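Local structure of Non-sulfated chondroitin lyase E66 (Autographa californica nucleopolyhedrovirus, 3VSN) at residues G190-M195 with Q220-T225. The protein cleaves non-sulfated chondroitin as a polysaccharide lyase of the viral envelope and is essential for oral infection of the insect host. Residues are numbered along the deposited sequence; the frame is centred on the assembly and turned at random.
Sequences GNSMRM and QEILNT
Ile222 reaches the helix of Ser192 with the end of its side chain, placing CD1 3.3 Å from the Ser192 carbonyl O, while its CG1 lies alongside the serine hydroxymethyl group, 3.9 Å from OG. One turn further on, Thr225 turns its methyl to the same helix, where CG2 meets Met193 CG at 4.1 Å. A water bridges the two hydroxyls, donating to Ser192 OG (2.7 Å) and hydrogen-bonded to Thr225 OG1 (2.6 Å). With chi1 at -62°, the threonine keeps OG1 beside its own backbone N for the water and sends CG2 to the methionine. Helices 189-205 and 217-225 belong to the alpha/alpha-toroid domain, which resembles in sequence the N-terminal helical domain of polysaccharide lyase family 8; the axes of segments 190-195 and 220-225 approach to 9.8 Å, their N-to-C directions 120° apart. Ser192 OG is also hydrogen-bonded to Ala189 O one turn back, which ties the hydroxyl to its own helix. Helix 262-269 backs the contact through Tyr265, which touches Ile222 and hydrogen-bonds Met193 O. Met193 and Thr225 both pack on Tyr254, the catalytic proton donor, and the proton acceptor Asn191 lies on the same helix as Ser192.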
loop_
_atom_site.group_PDB
_atom_site.type_symbol
_atom_site.label_atom_id
_atom_site.label_comp_id
_atom_site.label_asym_id
_atom_site.label_seq_id
_atom_site.Cartn_x
_atom_site.Cartn_y
_atom_site.Cartn_z
ATOM N N GLY A 190 3.114 -8.048 16.063
ATOM C CA GLY A 190 1.703 -7.711 15.830
ATOM C C GLY A 190 0.763 -8.212 16.914
ATOM O O GLY A 190 -0.149 -7.494 17.340
ATOM N N ASN A 191 0.989 -9.451 17.355
ATOM C CA ASN A 191 0.223 -10.048 18.447
ATOM C C ASN A 191 0.293 -9.206 19.719
ATOM O O ASN A 191 -0.733 -8.911 20.328
ATOM C CB ASN A 191 0.702 -11.475 18.738
ATOM C CG ASN A 191 0.431 -12.443 17.594
ATOM O OD1 ASN A 191 -0.496 -12.262 16.801
ATOM N ND2 ASN A 191 1.244 -13.486 17.508
ATOM N N SER A 192 1.504 -8.805 20.102
ATOM C CA SER A 192 1.712 -8.032 21.329
ATOM C C SER A 192 1.082 -6.640 21.252
ATOM O O SER A 192 0.586 -6.126 22.253
ATOM C CB SER A 192 3.202 -7.951 21.694
ATOM O OG SER A 192 3.891 -6.974 20.930
ATOM N N MET A 193 1.086 -6.042 20.063
ATOM C CA MET A 193 0.458 -4.732 19.873
ATOM C C MET A 193 -1.051 -4.774 20.127
ATOM O O MET A 193 -1.608 -3.842 20.705
ATOM C CB MET A 193 0.777 -4.164 18.485
ATOM C CG MET A 193 2.241 -3.781 18.321
ATOM S SD MET A 193 2.585 -2.854 16.813
ATOM C CE MET A 193 2.807 -4.181 15.639
ATOM N N ARG A 194 -1.693 -5.862 19.705
ATOM C CA ARG A 194 -3.112 -6.095 19.974
ATOM C C ARG A 194 -3.360 -6.291 21.469
ATOM O O ARG A 194 -4.220 -5.630 22.050
ATOM C CB ARG A 194 -3.624 -7.320 19.202
ATOM C CG ARG A 194 -3.556 -7.209 17.683
ATOM C CD ARG A 194 -4.567 -6.218 17.113
ATOM N NE ARG A 194 -5.952 -6.686 17.222
ATOM C CZ ARG A 194 -6.530 -7.541 16.381
ATOM N NH1 ARG A 194 -5.849 -8.040 15.357
ATOM N NH2 ARG A 194 -7.793 -7.900 16.564
ATOM N N MET A 195 -2.581 -7.184 22.078
ATOM C CA MET A 195 -2.737 -7.579 23.486
ATOM C C MET A 195 -2.577 -6.441 24.491
ATOM O O MET A 195 -3.288 -6.389 25.494
ATOM C CB MET A 195 -1.738 -8.682 23.832
ATOM C CG MET A 195 -1.976 -9.994 23.109
ATOM S SD MET A 195 -0.474 -10.988 23.022
ATOM C CE MET A 195 -0.280 -11.524 24.721
ATOM N N GLN A 220 7.010 -2.393 28.472
ATOM C CA GLN A 220 8.310 -1.931 27.977
ATOM C C GLN A 220 8.706 -2.629 26.673
ATOM O O GLN A 220 9.265 -1.998 25.776
ATOM C CB GLN A 220 9.399 -2.105 29.040
ATOM C CG GLN A 220 9.278 -1.149 30.220
ATOM C CD GLN A 220 9.679 0.276 29.880
ATOM O OE1 GLN A 220 8.897 1.212 30.057
ATOM N NE2 GLN A 220 10.901 0.448 29.390
ATOM N N GLU A 221 8.404 -3.922 26.570
ATOM C CA GLU A 221 8.631 -4.676 25.336
ATOM C C GLU A 221 7.785 -4.123 24.183
ATOM O O GLU A 221 8.281 -3.959 23.063
ATOM C CB GLU A 221 8.346 -6.165 25.541
ATOM C CG GLU A 221 9.357 -6.868 26.436
ATOM C CD GLU A 221 9.052 -8.340 26.656
ATOM O OE1 GLU A 221 8.151 -8.894 25.989
ATOM O OE2 GLU A 221 9.729 -8.954 27.505
ATOM N N ILE A 222 6.517 -3.826 24.473
ATOM C CA ILE A 222 5.598 -3.273 23.475
ATOM C C ILE A 222 6.029 -1.870 23.036
ATOM O O ILE A 222 5.994 -1.559 21.842
ATOM C CB ILE A 222 4.126 -3.291 23.964
ATOM C CG1 ILE A 222 3.625 -4.736 24.067
ATOM C CG2 ILE A 222 3.226 -2.485 23.029
ATOM C CD1 ILE A 222 2.309 -4.891 24.798
ATOM N N LEU A 223 6.444 -1.039 23.991
ATOM C CA LEU A 223 6.935 0.311 23.682
ATOM C C LEU A 223 8.109 0.275 22.702
ATOM O O LEU A 223 8.217 1.126 21.819
ATOM C CB LEU A 223 7.321 1.073 24.955
ATOM C CG LEU A 223 6.208 1.422 25.951
ATOM C CD1 LEU A 223 6.799 2.115 27.169
ATOM C CD2 LEU A 223 5.115 2.278 25.324
ATOM N N ASN A 224 8.974 -0.722 22.858
ATOM C CA ASN A 224 10.061 -0.951 21.917
ATOM C C ASN A 224 9.520 -1.353 20.546
ATOM O O ASN A 224 9.947 -0.817 19.519
ATOM C CB ASN A 224 11.012 -2.027 22.445
ATOM C CG ASN A 224 12.434 -1.833 21.959
ATOM O OD1 ASN A 224 12.911 -2.561 21.089
ATOM N ND2 ASN A 224 13.118 -0.840 22.516
ATOM N N THR A 225 8.567 -2.285 20.544
ATOM C CA THR A 225 7.951 -2.784 19.317
ATOM C C THR A 225 7.269 -1.667 18.508
ATOM O O THR A 225 7.356 -1.650 17.276
ATOM C CB THR A 225 6.969 -3.940 19.624
ATOM O OG1 THR A 225 7.692 -5.032 20.209
ATOM C CG2 THR A 225 6.261 -4.440 18.357
HETATM O O HOH W 1 6.356 -6.391 21.959
#